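PDB 3L4L: odorant binding protein (AGAP010409-PA) from Anopheles gambiae, which probably binds small odorant molecules and can hold benzaldehyde in a pocket lined by its helices. Local coordinates for residues F32-V37 and R99-F104; T38-R43 and D95-A100. All blocks are in the same frame, centred on the assembly; numbering follows the deposited sequence.

Interaction 1: residues F32-V37 and R99-F104; sequences FPDDPV and RAYSAF. With HBX (benzaldehyde), chain B.
Phe32 meets helix 96-105 with both its backbone and its ring. Its carbonyl O accepts the hydroxyl of Tyr101, with 2.6 Å from Tyr101 OH to Phe32 O; an angle of 156° at the carbonyl oxygen makes this a short, fairly direct bond. Phe32 O lies near the plane of the tyrosine ring, at its edge. The Phe32 side chain leads to a second aromatic: CD1 comes within 3.8 Å of Phe104 CZ, and the two ring planes stand at 84° in an oblique pairing, their centroids 5.5 Å apart. After Pro33, whose carbonyl C also borders the tyrosine hydroxyl, the chain makes an inverse gamma turn centred on Asp34. With CG anti to the backbone N (chi1 -166°), the Asp34 carboxylate is set beside the tyrosine ring, OD1 3.7 Å from Tyr101 CE1, while OD1 itself is hydrogen-bonded to His39. Asp35 then N-caps helix 36-48, its OD2 receiving a weak bond from Val37 N. On the other segment, Phe104 CB is 3.8 Å from C2 of benzaldehyde, and its ring turns an edge to the ligand. The contact thus ties the loop that leads into helix 36-48 to helix 96-105, whose Phe104 borders the ligand in this helical PBP/GOBP fold.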
loop_
_atom_site.group_PDB
_atom_site.type_symbol
_atom_site.label_atom_id
_atom_site.label_comp_id
_atom_site.label_asym_id
_atom_site.label_seq_id
_atom_site.Cartn_x
_atom_site.Cartn_y
_atom_site.Cartn_z
ATOM N N PHE A 32 9.384 -0.351 4.833
ATOM C CA PHE A 32 8.365 0.417 5.544
ATOM C C PHE A 32 8.136 -0.125 6.944
ATOM O O PHE A 32 7.326 -1.029 7.155
ATOM C CB PHE A 32 7.079 0.466 4.721
ATOM C CG PHE A 32 7.299 0.919 3.306
ATOM C CD1 PHE A 32 7.473 -0.003 2.286
ATOM C CD2 PHE A 32 7.360 2.271 2.997
ATOM C CE1 PHE A 32 7.690 0.415 0.988
ATOM C CE2 PHE A 32 7.569 2.696 1.703
ATOM C CZ PHE A 32 7.737 1.770 0.694
ATOM N N PRO A 33 8.881 0.426 7.913
ATOM C CA PRO A 33 8.887 -0.056 9.293
ATOM C C PRO A 33 7.496 -0.008 9.900
ATOM O O PRO A 33 6.646 0.789 9.483
ATOM C CB PRO A 33 9.824 0.930 10.000
ATOM C CG PRO A 33 10.716 1.429 8.921
ATOM C CD PRO A 33 9.837 1.525 7.710
ATOM N N ASP A 34 7.272 -0.867 10.883
ATOM C CA ASP A 34 5.968 -0.978 11.505
ATOM C C ASP A 34 5.858 0.063 12.608
ATOM O O ASP A 34 5.947 -0.259 13.795
ATOM C CB ASP A 34 5.765 -2.399 12.042
ATOM C CG ASP A 34 4.323 -2.696 12.389
ATOM O OD1 ASP A 34 3.538 -1.734 12.548
ATOM O OD2 ASP A 34 3.979 -3.894 12.513
ATOM N N ASP A 35 5.673 1.316 12.202
ATOM C CA ASP A 35 5.589 2.442 13.134
ATOM C C ASP A 35 4.477 3.387 12.691
ATOM O O ASP A 35 4.118 3.393 11.516
ATOM C CB ASP A 35 6.938 3.171 13.214
ATOM C CG ASP A 35 7.204 4.052 12.012
ATOM O OD1 ASP A 35 7.974 3.629 11.121
ATOM O OD2 ASP A 35 6.650 5.174 11.964
ATOM N N PRO A 36 3.922 4.184 13.626
ATOM C CA PRO A 36 2.734 4.996 13.328
ATOM C C PRO A 36 2.939 6.021 12.204
ATOM O O PRO A 36 2.007 6.279 11.442
ATOM C CB PRO A 36 2.447 5.713 14.656
ATOM C CG PRO A 36 3.186 4.925 15.693
ATOM C CD PRO A 36 4.397 4.393 15.005
ATOM N N VAL A 37 4.130 6.601 12.102
ATOM C CA VAL A 37 4.379 7.577 11.044
ATOM C C VAL A 37 4.381 6.865 9.701
ATOM O O VAL A 37 3.706 7.276 8.758
ATOM C CB VAL A 37 5.693 8.347 11.266
ATOM C CG1 VAL A 37 6.007 9.251 10.080
ATOM C CG2 VAL A 37 5.607 9.163 12.559
ATOM N N ARG A 99 -4.980 0.561 9.252
ATOM C CA ARG A 99 -5.754 -0.244 8.312
ATOM C C ARG A 99 -5.037 -0.320 6.971
ATOM O O ARG A 99 -4.914 -1.397 6.386
ATOM C CB ARG A 99 -7.159 0.335 8.120
ATOM C CG ARG A 99 -8.069 -0.511 7.233
ATOM C CD ARG A 99 -9.365 0.230 6.866
ATOM N NE ARG A 99 -10.093 0.635 8.063
ATOM C CZ ARG A 99 -11.111 1.489 8.064
ATOM N NH1 ARG A 99 -11.519 2.033 6.932
ATOM N NH2 ARG A 99 -11.718 1.805 9.202
ATOM N N ALA A 100 -4.561 0.827 6.488
ATOM C CA ALA A 100 -3.883 0.878 5.197
ATOM C C ALA A 100 -2.597 0.066 5.245
ATOM O O ALA A 100 -2.294 -0.698 4.332
ATOM C CB ALA A 100 -3.594 2.322 4.797
ATOM N N TYR A 101 -1.837 0.223 6.323
ATOM C CA TYR A 101 -0.582 -0.509 6.458
ATOM C C TYR A 101 -0.818 -2.018 6.535
ATOM O O TYR A 101 -0.089 -2.812 5.936
ATOM C CB TYR A 101 0.169 -0.023 7.692
ATOM C CG TYR A 101 1.546 -0.603 7.851
ATOM C CD1 TYR A 101 1.768 -1.681 8.700
ATOM C CD2 TYR A 101 2.632 -0.062 7.170
ATOM C CE1 TYR A 101 3.029 -2.204 8.866
ATOM C CE2 TYR A 101 3.899 -0.578 7.330
ATOM C CZ TYR A 101 4.090 -1.654 8.182
ATOM O OH TYR A 101 5.350 -2.183 8.349
ATOM N N SER A 102 -1.856 -2.413 7.259
ATOM C CA SER A 102 -2.207 -3.820 7.344
ATOM C C SER A 102 -2.557 -4.389 5.965
ATOM O O SER A 102 -2.134 -5.493 5.617
ATOM C CB SER A 102 -3.346 -4.034 8.346
ATOM O OG SER A 102 -3.728 -5.397 8.379
ATOM N N ALA A 103 -3.297 -3.624 5.168
ATOM C CA ALA A 103 -3.671 -4.065 3.823
ATOM C C ALA A 103 -2.428 -4.172 2.945
ATOM O O ALA A 103 -2.283 -5.108 2.159
ATOM C CB ALA A 103 -4.674 -3.098 3.201
ATOM N N PHE A 104 -1.537 -3.197 3.088
ATOM C CA PHE A 104 -0.285 -3.182 2.350
ATOM C C PHE A 104 0.547 -4.429 2.633
ATOM O O PHE A 104 1.270 -4.907 1.765
ATOM C CB PHE A 104 0.532 -1.936 2.697
ATOM C CG PHE A 104 1.914 -1.946 2.100
ATOM C CD1 PHE A 104 3.028 -2.167 2.896
ATOM C CD2 PHE A 104 2.095 -1.759 0.736
ATOM C CE1 PHE A 104 4.305 -2.197 2.346
ATOM C CE2 PHE A 104 3.368 -1.784 0.175
ATOM C CZ PHE A 104 4.475 -2.005 0.981
HETATM C "C1'" HBX B . -2.112 1.123 1.611
HETATM O "O1'" HBX B . -1.928 2.332 1.582
HETATM C C1 HBX B . -1.694 0.328 0.442
HETATM C C2 HBX B . -2.233 -0.937 0.219
HETATM C C3 HBX B . -1.834 -1.659 -0.899
HETATM C C4 HBX B . -0.911 -1.114 -1.779
HETATM C C5 HBX B . -0.375 0.150 -1.557
HETATM C C6 HBX B . -0.768 0.872 -0.442
#

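Interaction 2: residues T38-R43 and D95-A100; sequences THCFVR and DLCERA. With HBX (benzaldehyde), chain B.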
loop_
_atom_site.group_PDB
_atom_site.type_symbol
_atom_site.label_atom_id
_atom_site.label_comp_id
_atom_site.label_asym_id
_atom_site.label_seq_id
_atom_site.Cartn_x
_atom_site.Cartn_y
_atom_site.Cartn_z
ATOM N N THR A 38 5.117 5.768 9.619
ATOM C CA THR A 38 5.157 4.996 8.385
ATOM C C THR A 38 3.771 4.495 8.011
ATOM O O THR A 38 3.403 4.515 6.841
ATOM C CB THR A 38 6.153 3.818 8.489
ATOM O OG1 THR A 38 7.478 4.341 8.650
ATOM C CG2 THR A 38 6.103 2.950 7.233
ATOM N N HIS A 39 2.988 4.053 8.994
ATOM C CA HIS A 39 1.625 3.611 8.686
ATOM C C HIS A 39 0.891 4.657 7.854
ATOM O O HIS A 39 0.272 4.344 6.829
ATOM C CB HIS A 39 0.810 3.343 9.958
ATOM C CG HIS A 39 1.299 2.182 10.765
ATOM N ND1 HIS A 39 0.837 1.917 12.037
ATOM C CD2 HIS A 39 2.205 1.216 10.486
ATOM C CE1 HIS A 39 1.438 0.840 12.506
ATOM N NE2 HIS A 39 2.273 0.393 11.585
ATOM N N CYS A 40 0.933 5.900 8.317
ATOM C CA CYS A 40 0.253 6.990 7.623
ATOM C C CYS A 40 0.924 7.341 6.305
ATOM O O CYS A 40 0.264 7.745 5.348
ATOM C CB CYS A 40 0.151 8.228 8.514
ATOM S SG CYS A 40 -0.955 7.960 9.879
ATOM N N PHE A 41 2.236 7.191 6.254
ATOM C CA PHE A 41 2.953 7.450 5.015
ATOM C C PHE A 41 2.511 6.440 3.948
ATOM O O PHE A 41 2.220 6.804 2.804
ATOM C CB PHE A 41 4.459 7.364 5.258
ATOM C CG PHE A 41 5.289 7.593 4.022
ATOM C CD1 PHE A 41 5.537 8.878 3.570
ATOM C CD2 PHE A 41 5.832 6.525 3.328
ATOM C CE1 PHE A 41 6.310 9.092 2.438
ATOM C CE2 PHE A 41 6.599 6.724 2.193
ATOM C CZ PHE A 41 6.843 8.007 1.747
ATOM N N VAL A 42 2.450 5.170 4.334
ATOM C CA VAL A 42 2.010 4.127 3.419
ATOM C C VAL A 42 0.588 4.387 2.924
ATOM O O VAL A 42 0.306 4.259 1.735
ATOM C CB VAL A 42 2.109 2.757 4.063
ATOM C CG1 VAL A 42 1.302 1.732 3.262
ATOM C CG2 VAL A 42 3.577 2.361 4.189
ATOM N N ARG A 43 -0.301 4.762 3.834
ATOM C CA ARG A 43 -1.658 5.156 3.447
ATOM C C ARG A 43 -1.651 6.300 2.432
ATOM O O ARG A 43 -2.361 6.261 1.426
ATOM C CB ARG A 43 -2.460 5.581 4.674
ATOM C CG ARG A 43 -3.802 6.190 4.326
ATOM C CD ARG A 43 -4.643 6.453 5.556
ATOM N NE ARG A 43 -5.892 7.118 5.195
ATOM C CZ ARG A 43 -6.052 8.437 5.151
ATOM N NH1 ARG A 43 -5.045 9.244 5.468
ATOM N NH2 ARG A 43 -7.221 8.950 4.801
ATOM N N ASP A 95 -8.232 2.796 13.179
ATOM C CA ASP A 95 -7.226 3.760 12.742
ATOM C C ASP A 95 -6.934 3.581 11.252
ATOM O O ASP A 95 -6.493 2.515 10.821
ATOM C CB ASP A 95 -5.948 3.594 13.574
ATOM C CG ASP A 95 -4.881 4.598 13.215
ATOM O OD1 ASP A 95 -4.592 5.474 14.052
ATOM O OD2 ASP A 95 -4.331 4.520 12.101
ATOM N N LEU A 96 -7.181 4.630 10.473
ATOM C CA LEU A 96 -7.095 4.550 9.013
ATOM C C LEU A 96 -5.693 4.231 8.498
ATOM O O LEU A 96 -5.536 3.554 7.487
ATOM C CB LEU A 96 -7.591 5.853 8.377
ATOM C CG LEU A 96 -9.054 6.209 8.653
ATOM C CD1 LEU A 96 -9.437 7.461 7.891
ATOM C CD2 LEU A 96 -9.972 5.054 8.289
ATOM N N CYS A 97 -4.675 4.730 9.188
ATOM C CA CYS A 97 -3.301 4.466 8.778
ATOM C C CYS A 97 -2.915 3.016 9.062
ATOM O O CYS A 97 -2.277 2.362 8.240
ATOM C CB CYS A 97 -2.340 5.421 9.482
ATOM S SG CYS A 97 -2.686 7.156 9.174
ATOM N N GLU A 98 -3.292 2.525 10.239
ATOM C CA GLU A 98 -3.034 1.140 10.598
ATOM C C GLU A 98 -3.758 0.195 9.634
ATOM O O GLU A 98 -3.213 -0.834 9.229
ATOM C CB GLU A 98 -3.454 0.870 12.053
ATOM C CG GLU A 98 -3.026 -0.498 12.566
ATOM C CD GLU A 98 -3.629 -0.821 13.921
ATOM O OE1 GLU A 98 -3.707 -2.018 14.261
ATOM O OE2 GLU A 98 -4.037 0.124 14.635
ATOM N N ARG A 99 -4.980 0.561 9.252
ATOM C CA ARG A 99 -5.754 -0.244 8.312
ATOM C C ARG A 99 -5.037 -0.320 6.971
ATOM O O ARG A 99 -4.914 -1.397 6.386
ATOM C CB ARG A 99 -7.159 0.335 8.120
ATOM C CG ARG A 99 -8.069 -0.511 7.233
ATOM C CD ARG A 99 -9.365 0.230 6.866
ATOM N NE ARG A 99 -10.093 0.635 8.063
ATOM C CZ ARG A 99 -11.111 1.489 8.064
ATOM N NH1 ARG A 99 -11.519 2.033 6.932
ATOM N NH2 ARG A 99 -11.718 1.805 9.202
ATOM N N ALA A 100 -4.561 0.827 6.488
ATOM C CA ALA A 100 -3.883 0.878 5.197
ATOM C C ALA A 100 -2.597 0.066 5.245
ATOM O O ALA A 100 -2.294 -0.698 4.332
ATOM C CB ALA A 100 -3.594 2.322 4.797
HETATM C "C1'" HBX B . -2.112 1.123 1.611
HETATM O "O1'" HBX B . -1.928 2.332 1.582
HETATM C C1 HBX B . -1.694 0.328 0.442
HETATM C C2 HBX B . -2.233 -0.937 0.219
HETATM C C3 HBX B . -1.834 -1.659 -0.899
HETATM C C4 HBX B . -0.911 -1.114 -1.779
HETATM C C5 HBX B . -0.375 0.150 -1.557
HETATM C C6 HBX B . -0.768 0.872 -0.442
#
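Helices 38-43 and 96-100 cross at 70° with their axes 7.6 Å apart at closest approach, and the CA atoms of Cys40 and Cys97 come to 4.5 Å. Here the disulfide joins them, with 2.0 Å between Cys40 SG and Cys97 SG and a chi3 of 97°. In both cysteines SG lies anti to the carbonyl carbon and beside the backbone N, which brings the sulfurs together across the gap. One turn before Arg43, the methylene of His39 lies against helix 96-105, its CB 3.8 Å from Cys97 CB; the imidazole ring lies beside Glu98 CB, with NE2 bonded to Asp34. Arg43 spans the contact beyond the disulfide. Its CB packs on the methyl of Ala100, and the extended chain runs on so that CD is 3.6 Å from Leu96 O and NE 3.8 Å from Leu96 CB. The guanidinium continues to a salt bridge with Asp54. Asp95 caps the second helix: its OD2 takes a weak bond from Cys97 N and a straighter one, 2.9 Å long, from Glu98 N. Near the ligand, Val42 CG1 and Ala100 CB both approach the aldehyde group, and Val42 O lies 3.0 Å from its O1'. Covalent and apolar contacts therefore join the helices directly, while the polar ends of His39 and Arg43 find partners beyond the interface, so the disulfide probably helps to hold the spacing of two helices that both border the ligand.

In the fold
Interactions 1 and 2 are neighbours, their centres about 5 Å apart, with adjoining first segments (32-37 and 38-43) and second segments that overlap at Arg99 and Ala100 on helix 96-105. His39 connects them: its NE2 is hydrogen-bonded to Asp34 OD1 at 2.7 Å, and its CD2 lies 3.3 Å from Tyr101 CG where the two rings meet. Thr38 adds packing, with CG2 3.7 Å from Phe32 CB. Both reach benzaldehyde: residues 99-104 through Phe104 and through Ala100 O, 3.3 Å from C1', residues 38-43 through Val42 and through Arg43 CA, 3.4 Å from the aldehyde oxygen O1'. The disulfide joins the two helices, and the Tyr101 bond holds the loop before helix 36-48 to helix 96-105.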